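Local coordinates for protein probable Thioesterase (Bartonella henselae, PDB 3HM0) that probably hydrolyses acyl-coenzyme A or related thioesters, as expected of a hotdog-fold member of the thioesterase superfamily, at residues Gln40-Val45 / Gln106-Leu111; Leu111-Arg116 / Met127-Leu132; Arg95-Asn100 / Ala141-Ala146. All coordinates share one frame; numbering follows the deposited sequence.

Contact 1 (Gln40-Val45 / Gln106-Leu111)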
loop_
_atom_site.group_PDB
_atom_site.type_symbol
_atom_site.label_atom_id
_atom_site.label_comp_id
_atom_site.label_asym_id
_atom_site.label_seq_id
_atom_site.Cartn_x
_atom_site.Cartn_y
_atom_site.Cartn_z
ATOM N N GLN A 40 1.819 -13.071 -15.025
ATOM C CA GLN A 40 3.090 -12.892 -14.345
ATOM C C GLN A 40 3.259 -11.486 -13.754
ATOM O O GLN A 40 2.787 -10.496 -14.312
ATOM C CB GLN A 40 4.248 -13.200 -15.283
ATOM C CG GLN A 40 4.211 -14.608 -15.893
ATOM C CD GLN A 40 5.597 -15.145 -16.239
ATOM O OE1 GLN A 40 6.445 -14.438 -16.798
ATOM N NE2 GLN A 40 5.835 -16.395 -15.888
ATOM N N ALA A 41 3.922 -11.419 -12.609
ATOM C CA ALA A 41 4.351 -10.150 -12.044
ATOM C C ALA A 41 5.680 -10.343 -11.346
ATOM O O ALA A 41 5.967 -11.420 -10.819
ATOM C CB ALA A 41 3.302 -9.576 -11.079
ATOM N N ARG A 42 6.486 -9.296 -11.383
ATOM C CA ARG A 42 7.787 -9.247 -10.735
ATOM C C ARG A 42 7.648 -8.696 -9.298
ATOM O O ARG A 42 6.730 -7.937 -8.996
ATOM C CB ARG A 42 8.709 -8.342 -11.573
ATOM C CG ARG A 42 10.173 -8.291 -11.124
ATOM C CD ARG A 42 10.895 -9.559 -11.504
ATOM N NE ARG A 42 11.050 -9.674 -12.949
ATOM C CZ ARG A 42 11.839 -10.556 -13.555
ATOM N NH1 ARG A 42 12.547 -11.425 -12.849
ATOM N NH2 ARG A 42 11.923 -10.554 -14.882
ATOM N N VAL A 43 8.554 -9.093 -8.415
ATOM C CA VAL A 43 8.569 -8.560 -7.065
ATOM C C VAL A 43 9.607 -7.453 -6.996
ATOM O O VAL A 43 10.775 -7.653 -7.330
ATOM C CB VAL A 43 8.936 -9.625 -6.027
ATOM C CG1 VAL A 43 9.240 -8.976 -4.677
ATOM C CG2 VAL A 43 7.837 -10.717 -5.924
ATOM N N TYR A 44 9.161 -6.297 -6.529
ATOM C CA TYR A 44 9.985 -5.129 -6.370
ATOM C C TYR A 44 10.147 -4.782 -4.891
ATOM O O TYR A 44 9.533 -5.424 -4.037
ATOM C CB TYR A 44 9.311 -3.981 -7.115
ATOM C CG TYR A 44 9.171 -4.230 -8.590
ATOM C CD1 TYR A 44 10.254 -4.034 -9.455
ATOM C CD2 TYR A 44 7.964 -4.672 -9.131
ATOM C CE1 TYR A 44 10.134 -4.260 -10.831
ATOM C CE2 TYR A 44 7.835 -4.916 -10.507
ATOM C CZ TYR A 44 8.924 -4.695 -11.342
ATOM O OH TYR A 44 8.808 -4.912 -12.686
ATOM N N VAL A 45 10.959 -3.767 -4.579
ATOM C CA VAL A 45 11.225 -3.419 -3.183
ATOM C C VAL A 45 9.926 -3.144 -2.399
ATOM O O VAL A 45 9.782 -3.539 -1.234
ATOM C CB VAL A 45 12.264 -2.268 -3.038
ATOM C CG1 VAL A 45 12.435 -1.857 -1.557
ATOM C CG2 VAL A 45 13.628 -2.680 -3.629
ATOM N N GLN A 106 10.731 -14.017 -3.102
ATOM C CA GLN A 106 11.922 -13.207 -2.861
ATOM C C GLN A 106 11.932 -11.989 -3.787
ATOM O O GLN A 106 11.210 -11.969 -4.813
ATOM C CB GLN A 106 13.188 -14.029 -3.124
ATOM C CG GLN A 106 13.214 -15.455 -2.523
ATOM C CD GLN A 106 13.601 -15.454 -1.060
ATOM O OE1 GLN A 106 14.201 -14.492 -0.569
ATOM N NE2 GLN A 106 13.257 -16.528 -0.347
ATOM N N ILE A 107 12.755 -10.991 -3.430
ATOM C CA ILE A 107 12.989 -9.809 -4.261
ATOM C C ILE A 107 13.360 -10.227 -5.662
ATOM O O ILE A 107 14.131 -11.164 -5.870
ATOM C CB ILE A 107 14.119 -8.896 -3.707
ATOM C CG1 ILE A 107 14.208 -7.567 -4.497
ATOM C CG2 ILE A 107 15.463 -9.602 -3.754
ATOM C CD1 ILE A 107 13.011 -6.623 -4.329
ATOM N N ASP A 108 12.785 -9.534 -6.628
ATOM C CA ASP A 108 13.053 -9.829 -8.031
ATOM C C ASP A 108 12.484 -11.134 -8.581
ATOM O O ASP A 108 12.625 -11.382 -9.775
ATOM C CB ASP A 108 14.553 -9.745 -8.346
ATOM C CG ASP A 108 14.816 -9.114 -9.689
ATOM O OD1 ASP A 108 13.890 -8.440 -10.199
ATOM O OD2 ASP A 108 15.937 -9.267 -10.240
ATOM N N ASN A 109 11.866 -11.973 -7.744
ATOM C CA ASN A 109 11.219 -13.187 -8.269
ATOM C C ASN A 109 10.222 -12.825 -9.333
ATOM O O ASN A 109 9.584 -11.769 -9.262
ATOM C CB ASN A 109 10.437 -13.952 -7.210
ATOM C CG ASN A 109 11.302 -14.859 -6.358
ATOM O OD1 ASN A 109 10.777 -15.518 -5.451
ATOM N ND2 ASN A 109 12.631 -14.888 -6.615
ATOM N N LEU A 110 10.094 -13.708 -10.315
ATOM C CA LEU A 110 9.050 -13.606 -11.306
ATOM C C LEU A 110 7.935 -14.555 -10.908
ATOM O O LEU A 110 8.146 -15.773 -10.811
ATOM C CB LEU A 110 9.582 -13.945 -12.685
ATOM C CG LEU A 110 8.589 -13.722 -13.826
ATOM C CD1 LEU A 110 7.868 -12.369 -13.735
ATOM C CD2 LEU A 110 9.345 -13.854 -15.157
ATOM N N LEU A 111 6.757 -13.985 -10.650
ATOM C CA LEU A 111 5.628 -14.759 -10.138
ATOM C C LEU A 111 4.644 -15.147 -11.243
ATOM O O LEU A 111 4.384 -14.361 -12.157
ATOM C CB LEU A 111 4.893 -14.003 -9.004
ATOM C CG LEU A 111 5.644 -13.546 -7.738
ATOM C CD1 LEU A 111 4.706 -12.838 -6.791
ATOM C CD2 LEU A 111 6.332 -14.703 -7.025
HETATM O O HOH W 1 12.778 -5.859 -8.526
#
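A41 and L111 form the last hydrogen-bonded antiparallel pair where strand 37-42 runs out against the start of strand 110-120. L111 N reaches A41 O at 2.7 Å, and A41 N returns a bond to L111 O. Beyond the strand ends the backbones stay joined, V43 N giving to N109 O and D108 N to V43 O, the latter at 2.8 Å. The 106-109 segment makes these bonds from a type II beta turn, in which D108 takes the positive phi (70°) that aspartate tolerates better than most residues. Q106 N meets N109 OD1 at 2.8 Å, a side-chain bond across the base of the turn.

Among the charged groups, R42 bends at chi2 (75°) and chi3, which swings its guanidinium beside the D108 backbone and the L110 side chain. Its NH1 lies 3.1 Å from D108 O, a nearly straight bond (173°) with the oxygen in the guanidinium plane. L110 CB lies over one face, offset toward the rim, where an aliphatic group can rest because no N-H points that way. L110 CD2 packs against the polar end of Q40, 3.4 Å from OE1.

The apolar contacts are made by branched residues. V43 CG2, anti to its carbonyl carbon, meets L111 CD1 at 3.9 Å, while V45 CG2 lies alongside I107 CD1 at 4.1 Å.

A41, small enough to lie close under a helix, and L111 both rest on F62 of helix 58-72; L111 also touches I131 of strand 124-133. Y44 OH bonds to E69 of the second subunit, and I107 packs on F50 of the third.

Contact 2 (Leu111-Arg116 / Met127-Leu132); sequences LTIKTR and MEQYIL
The guanidinium of R116 receives E128 at its edge: OE1 lies in the guanidinium plane, 3.7 Å from NH2, a long salt bridge in which the carboxylate plane is turned 64° away. Both chains are extended and run side by side, which brings their charged ends level. R116 also gives NH1 to N34 O, and F36 meets both flat groups of this face, through a cation-pi contact with R116 and with its ring nearly perpendicular to that of Y130.

On the opposite face, the amide of Q129 donates from NE2 to T115 OG1 at 2.7 Å, the hydroxyl tilted slightly from the amide plane. T115 places OG1 anti to its carbonyl carbon (chi1 -55°), while its CG2 points to M127 CE at 3.7 Å. One buried threonine thus supplies both a polar and an apolar surface. NE2 of Q129 also serves F63 O, and its OE1 takes R67 NH1, so the buried amide is gripped at both ends by its own chain.

Beta-branched isoleucines suit the inner face: I113 and I131 meet CG1 to CG1 at 4.3 Å, and I131 CG2 touches L111 CD1. On the outer face, the aliphatic part of K114 crosses L132, with CD 3.4 Å from CD1, before NZ leaves for D38.

Regular backbone bonds underlie all this, such as T112 N to L132 O at 2.9 Å and K114 N to Y130 O at 2.8 Å; toward R116 and E128 the pairing is looser. The strands run antiparallel at 169°, neighbouring arms of a beta hairpin in the sheet that wraps helix 58-72, the hallmark of the hotdog fold.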
loop_
_atom_site.group_PDB
_atom_site.type_symbol
_atom_site.label_atom_id
_atom_site.label_comp_id
_atom_site.label_asym_id
_atom_site.label_seq_id
_atom_site.Cartn_x
_atom_site.Cartn_y
_atom_site.Cartn_z
ATOM N N LEU A 111 6.757 -13.985 -10.650
ATOM C CA LEU A 111 5.628 -14.759 -10.138
ATOM C C LEU A 111 4.644 -15.147 -11.243
ATOM O O LEU A 111 4.384 -14.361 -12.157
ATOM C CB LEU A 111 4.893 -14.003 -9.004
ATOM C CG LEU A 111 5.644 -13.546 -7.738
ATOM C CD1 LEU A 111 4.706 -12.838 -6.791
ATOM C CD2 LEU A 111 6.332 -14.703 -7.025
ATOM N N THR A 112 4.127 -16.372 -11.145
ATOM C CA THR A 112 3.026 -16.859 -11.969
ATOM C C THR A 112 1.781 -16.901 -11.087
ATOM O O THR A 112 1.798 -17.504 -10.001
ATOM C CB THR A 112 3.331 -18.271 -12.509
ATOM O OG1 THR A 112 4.601 -18.264 -13.165
ATOM C CG2 THR A 112 2.261 -18.750 -13.467
ATOM N N ILE A 113 0.728 -16.221 -11.539
ATOM C CA ILE A 113 -0.523 -16.146 -10.816
ATOM C C ILE A 113 -1.582 -16.931 -11.590
ATOM O O ILE A 113 -1.854 -16.630 -12.745
ATOM C CB ILE A 113 -0.988 -14.675 -10.611
ATOM C CG1 ILE A 113 0.126 -13.824 -9.988
ATOM C CG2 ILE A 113 -2.260 -14.611 -9.740
ATOM C CD1 ILE A 113 -0.006 -12.329 -10.282
ATOM N N LYS A 114 -2.174 -17.936 -10.946
ATOM C CA LYS A 114 -3.172 -18.788 -11.592
ATOM C C LYS A 114 -4.571 -18.559 -11.030
ATOM O O LYS A 114 -4.795 -18.624 -9.826
ATOM C CB LYS A 114 -2.764 -20.256 -11.528
ATOM C CG LYS A 114 -1.461 -20.509 -12.258
ATOM C CD LYS A 114 -0.769 -21.786 -11.843
ATOM C CE LYS A 114 -1.099 -22.927 -12.789
ATOM N NZ LYS A 114 -0.559 -22.678 -14.175
ATOM N N THR A 115 -5.509 -18.283 -11.928
ATOM C CA THR A 115 -6.841 -17.879 -11.542
ATOM C C THR A 115 -7.858 -18.590 -12.420
ATOM O O THR A 115 -7.674 -18.698 -13.640
ATOM C CB THR A 115 -7.001 -16.350 -11.694
ATOM O OG1 THR A 115 -5.981 -15.676 -10.947
ATOM C CG2 THR A 115 -8.342 -15.892 -11.208
ATOM N N ARG A 116 -8.910 -19.101 -11.793
ATOM C CA ARG A 116 -10.075 -19.544 -12.530
ATOM C C ARG A 116 -11.306 -19.389 -11.649
ATOM O O ARG A 116 -11.196 -19.396 -10.424
ATOM C CB ARG A 116 -9.918 -20.988 -12.998
ATOM C CG ARG A 116 -9.975 -22.014 -11.876
ATOM C CD ARG A 116 -10.060 -23.409 -12.439
ATOM N NE ARG A 116 -9.874 -24.465 -11.434
ATOM C CZ ARG A 116 -9.974 -25.768 -11.702
ATOM N NH1 ARG A 116 -10.259 -26.180 -12.934
ATOM N NH2 ARG A 116 -9.789 -26.664 -10.745
ATOM N N MET A 127 -13.566 -18.064 -6.685
ATOM C CA MET A 127 -12.310 -18.237 -7.394
ATOM C C MET A 127 -11.253 -19.023 -6.612
ATOM O O MET A 127 -11.169 -18.942 -5.370
ATOM C CB MET A 127 -11.763 -16.876 -7.851
ATOM C CG MET A 127 -12.212 -16.464 -9.240
ATOM S SD MET A 127 -11.873 -14.717 -9.567
ATOM C CE MET A 127 -11.801 -14.643 -11.349
ATOM N N GLU A 128 -10.457 -19.792 -7.349
ATOM C CA GLU A 128 -9.315 -20.492 -6.785
ATOM C C GLU A 128 -8.081 -19.886 -7.410
ATOM O O GLU A 128 -7.884 -19.991 -8.625
ATOM C CB GLU A 128 -9.345 -21.986 -7.117
ATOM C CG GLU A 128 -10.228 -22.840 -6.214
ATOM C CD GLU A 128 -10.380 -24.294 -6.726
ATOM O OE1 GLU A 128 -9.565 -24.743 -7.585
ATOM O OE2 GLU A 128 -11.324 -24.979 -6.256
ATOM N N GLN A 129 -7.234 -19.275 -6.581
ATOM C CA GLN A 129 -6.033 -18.612 -7.090
ATOM C C GLN A 129 -4.788 -19.221 -6.505
ATOM O O GLN A 129 -4.809 -19.650 -5.362
ATOM C CB GLN A 129 -6.090 -17.110 -6.824
ATOM C CG GLN A 129 -7.302 -16.440 -7.424
ATOM C CD GLN A 129 -7.155 -14.946 -7.486
ATOM O OE1 GLN A 129 -7.631 -14.237 -6.589
ATOM N NE2 GLN A 129 -6.485 -14.447 -8.540
ATOM N N TYR A 130 -3.715 -19.249 -7.295
ATOM C CA TYR A 130 -2.427 -19.787 -6.878
ATOM C C TYR A 130 -1.267 -18.852 -7.257
ATOM O O TYR A 130 -1.298 -18.178 -8.297
ATOM C CB TYR A 130 -2.199 -21.191 -7.482
ATOM C CG TYR A 130 -3.256 -22.216 -7.093
ATOM C CD1 TYR A 130 -3.164 -22.927 -5.899
ATOM C CD2 TYR A 130 -4.359 -22.455 -7.912
ATOM C CE1 TYR A 130 -4.144 -23.847 -5.529
ATOM C CE2 TYR A 130 -5.346 -23.376 -7.553
ATOM C CZ TYR A 130 -5.232 -24.073 -6.361
ATOM O OH TYR A 130 -6.214 -24.985 -6.002
ATOM N N ILE A 131 -0.238 -18.816 -6.413
ATOM C CA ILE A 131 0.963 -18.069 -6.732
ATOM C C ILE A 131 2.182 -18.971 -6.672
ATOM O O ILE A 131 2.515 -19.512 -5.625
ATOM C CB ILE A 131 1.134 -16.794 -5.859
ATOM C CG1 ILE A 131 0.011 -15.790 -6.173
ATOM C CG2 ILE A 131 2.510 -16.154 -6.111
ATOM C CD1 ILE A 131 -0.054 -14.602 -5.283
ATOM N N LEU A 132 2.841 -19.130 -7.818
ATOM C CA LEU A 132 4.061 -19.929 -7.895
ATOM C C LEU A 132 5.244 -19.082 -8.319
ATOM O O LEU A 132 5.090 -18.064 -9.015
ATOM C CB LEU A 132 3.921 -21.076 -8.910
ATOM C CG LEU A 132 2.758 -22.036 -8.710
ATOM C CD1 LEU A 132 1.526 -21.488 -9.373
ATOM C CD2 LEU A 132 3.120 -23.422 -9.264
#

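Contact 3 (Arg95-Asn100 / Ala141-Ala146); sequences RHMEIN and AKVEIA
M97 and V143 face each other as a non-hydrogen-bonded pair, their side chains side by side and pointing the same way, with M97 CE 3.9 Å from V143 CG2. M97 is extended throughout, its CG anti to the backbone N (chi1 -167°), which carries its flexible methyl end across the inner face toward the neighbouring strand. The same CE reaches A141 CB at 4.2 Å, and I99 CG1, also from strand 90-101, approaches A141 CB at 4.3 Å. A small alanine at position 141 leaves room for these larger chains beside F63.

Around this centre the backbone ladder is regular: E98 N binds K142 O at 2.8 Å and K142 N returns to E98 O, both donors in the carbonyl plane. Further along, R95 and H96 both stand opposite E144 in a classic beta bulge. R95 N gives to E144 O at 2.7 Å, and E144 N gives to H96 O in an almost straight bond of 175°. R95 has a near-helical psi (-45°), as the first residue of such a bulge does, and its CG rests 3.7 Å from A146 CB.

The outer face carries H96, E98, K142 and E144, polar types suited to a face that is at least partly exposed. CB of H96 and CB of E144 are 4.1 Å apart, but their polar ends part: E144 OE2 makes a salt bridge with R124. H96 ND1 bonds N100 of the fourth subunit, and E98 OE2 bonds H96 of that subunit.

On the inner side M97 packs on L60 and F63 of helix 58-72, while A141 and V143 bond through their backbones to strand 124-133. At the other edge, residues 96-100 pair antiparallel with a strand of the fourth subunit, continuing the sheet from one copy into the next.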
loop_
_atom_site.group_PDB
_atom_site.type_symbol
_atom_site.label_atom_id
_atom_site.label_comp_id
_atom_site.label_asym_id
_atom_site.label_seq_id
_atom_site.Cartn_x
_atom_site.Cartn_y
_atom_site.Cartn_z
ATOM N N ARG A 95 -15.982 -10.947 -0.522
ATOM C CA ARG A 95 -16.842 -11.276 0.592
ATOM C C ARG A 95 -16.138 -12.165 1.610
ATOM O O ARG A 95 -16.220 -11.942 2.822
ATOM C CB ARG A 95 -18.090 -11.953 0.059
ATOM C CG ARG A 95 -19.128 -10.981 -0.401
ATOM C CD ARG A 95 -19.793 -10.345 0.779
ATOM N NE ARG A 95 -20.565 -9.204 0.322
ATOM C CZ ARG A 95 -20.220 -7.941 0.523
ATOM N NH1 ARG A 95 -19.116 -7.644 1.209
ATOM N NH2 ARG A 95 -20.996 -6.981 0.053
ATOM N N HIS A 96 -15.443 -13.169 1.113
ATOM C CA HIS A 96 -14.701 -14.060 1.962
ATOM C C HIS A 96 -13.440 -14.461 1.220
ATOM O O HIS A 96 -13.423 -14.559 -0.003
ATOM C CB HIS A 96 -15.553 -15.281 2.352
ATOM C CG HIS A 96 -14.752 -16.495 2.727
ATOM N ND1 HIS A 96 -14.516 -16.857 4.037
ATOM C CD2 HIS A 96 -14.131 -17.431 1.962
ATOM C CE1 HIS A 96 -13.785 -17.960 4.062
ATOM N NE2 HIS A 96 -13.539 -18.331 2.816
ATOM N N MET A 97 -12.375 -14.671 1.977
ATOM C CA MET A 97 -11.116 -15.091 1.405
ATOM C C MET A 97 -10.393 -16.049 2.379
ATOM O O MET A 97 -10.391 -15.818 3.584
ATOM C CB MET A 97 -10.293 -13.850 1.111
ATOM C CG MET A 97 -9.101 -14.092 0.251
ATOM S SD MET A 97 -8.322 -12.551 -0.325
ATOM C CE MET A 97 -7.309 -13.267 -1.634
ATOM N N GLU A 98 -9.819 -17.123 1.842
ATOM C CA GLU A 98 -8.963 -18.045 2.578
ATOM C C GLU A 98 -7.607 -18.065 1.944
ATOM O O GLU A 98 -7.483 -18.435 0.774
ATOM C CB GLU A 98 -9.489 -19.484 2.517
ATOM C CG GLU A 98 -10.072 -19.985 3.835
ATOM C CD GLU A 98 -9.451 -21.302 4.317
ATOM O OE1 GLU A 98 -9.348 -22.262 3.504
ATOM O OE2 GLU A 98 -9.081 -21.375 5.520
ATOM N N ILE A 99 -6.578 -17.715 2.711
ATOM C CA ILE A 99 -5.208 -17.759 2.183
ATOM C C ILE A 99 -4.299 -18.696 2.967
ATOM O O ILE A 99 -4.287 -18.721 4.198
ATOM C CB ILE A 99 -4.550 -16.355 2.112
ATOM C CG1 ILE A 99 -5.543 -15.320 1.603
ATOM C CG2 ILE A 99 -3.283 -16.378 1.243
ATOM C CD1 ILE A 99 -6.393 -14.713 2.703
ATOM N N ASN A 100 -3.530 -19.455 2.208
ATOM C CA ASN A 100 -2.480 -20.276 2.765
ATOM C C ASN A 100 -1.112 -19.764 2.333
ATOM O O ASN A 100 -0.824 -19.720 1.133
ATOM C CB ASN A 100 -2.668 -21.737 2.326
ATOM C CG ASN A 100 -1.678 -22.679 3.004
ATOM O OD1 ASN A 100 -1.416 -22.562 4.212
ATOM N ND2 ASN A 100 -1.122 -23.618 2.232
ATOM N N ALA A 141 -5.214 -19.508 -2.593
ATOM C CA ALA A 141 -6.363 -18.804 -2.033
ATOM C C ALA A 141 -7.727 -19.189 -2.620
ATOM O O ALA A 141 -7.842 -19.495 -3.822
ATOM C CB ALA A 141 -6.152 -17.289 -2.115
ATOM N N LYS A 142 -8.745 -19.169 -1.756
ATOM C CA LYS A 142 -10.128 -19.322 -2.163
ATOM C C LYS A 142 -10.821 -18.013 -1.878
ATOM O O LYS A 142 -10.751 -17.484 -0.773
ATOM C CB LYS A 142 -10.828 -20.468 -1.420
ATOM C CG LYS A 142 -10.685 -21.867 -2.064
ATOM C CD LYS A 142 -9.403 -22.595 -1.614
ATOM C CE LYS A 142 -8.860 -23.564 -2.697
ATOM N NZ LYS A 142 -7.339 -23.669 -2.702
ATOM N N VAL A 143 -11.469 -17.471 -2.899
ATOM C CA VAL A 143 -12.013 -16.136 -2.795
ATOM C C VAL A 143 -13.470 -16.172 -3.188
ATOM O O VAL A 143 -13.836 -16.807 -4.176
ATOM C CB VAL A 143 -11.268 -15.165 -3.726
ATOM C CG1 VAL A 143 -11.478 -13.778 -3.263
ATOM C CG2 VAL A 143 -9.771 -15.462 -3.743
ATOM N N GLU A 144 -14.299 -15.487 -2.416
ATOM C CA GLU A 144 -15.692 -15.267 -2.772
ATOM C C GLU A 144 -15.943 -13.799 -3.156
ATOM O O GLU A 144 -15.686 -12.884 -2.370
ATOM C CB GLU A 144 -16.595 -15.664 -1.600
ATOM C CG GLU A 144 -18.068 -15.783 -1.972
ATOM C CD GLU A 144 -18.970 -15.984 -0.771
ATOM O OE1 GLU A 144 -18.697 -16.898 0.058
ATOM O OE2 GLU A 144 -19.958 -15.212 -0.667
ATOM N N ILE A 145 -16.489 -13.588 -4.349
ATOM C CA ILE A 145 -16.711 -12.247 -4.897
ATOM C C ILE A 145 -18.185 -11.959 -5.142
ATOM O O ILE A 145 -18.854 -12.724 -5.821
ATOM C CB ILE A 145 -15.987 -12.096 -6.253
ATOM C CG1 ILE A 145 -14.586 -12.739 -6.220
ATOM C CG2 ILE A 145 -15.963 -10.648 -6.699
ATOM C CD1 ILE A 145 -13.490 -11.896 -5.612
ATOM N N ALA A 146 -18.680 -10.859 -4.593
ATOM C CA ALA A 146 -20.014 -10.351 -4.901
ATOM C C ALA A 146 -19.945 -9.080 -5.760
ATOM O O ALA A 146 -18.864 -8.484 -5.949
ATOM C CB ALA A 146 -20.774 -10.056 -3.620
#

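How the contacts relate
Three pairings account for much of one antiparallel sheet, ordered 37-42, 110-120, 124-133, 136-149 and 90-101. Contacts 1 and 2 share L111 on strand 110-120, with centres about 15 Å apart. Contacts 2 and 3 have centres about 12 Å apart and join directly, Q129 O and A141 N being 2.8 Å apart in a probable hydrogen bond. Contacts 1 and 3, about 23 Å apart between centres, do not touch. Helix 58-72 underlies all three. Contacts 1 and 3 lie at opposite borders of the sheet within this chain, each meeting other subunits; hotdog thioesterases commonly build their active sites between subunits, but none is located by these contacts.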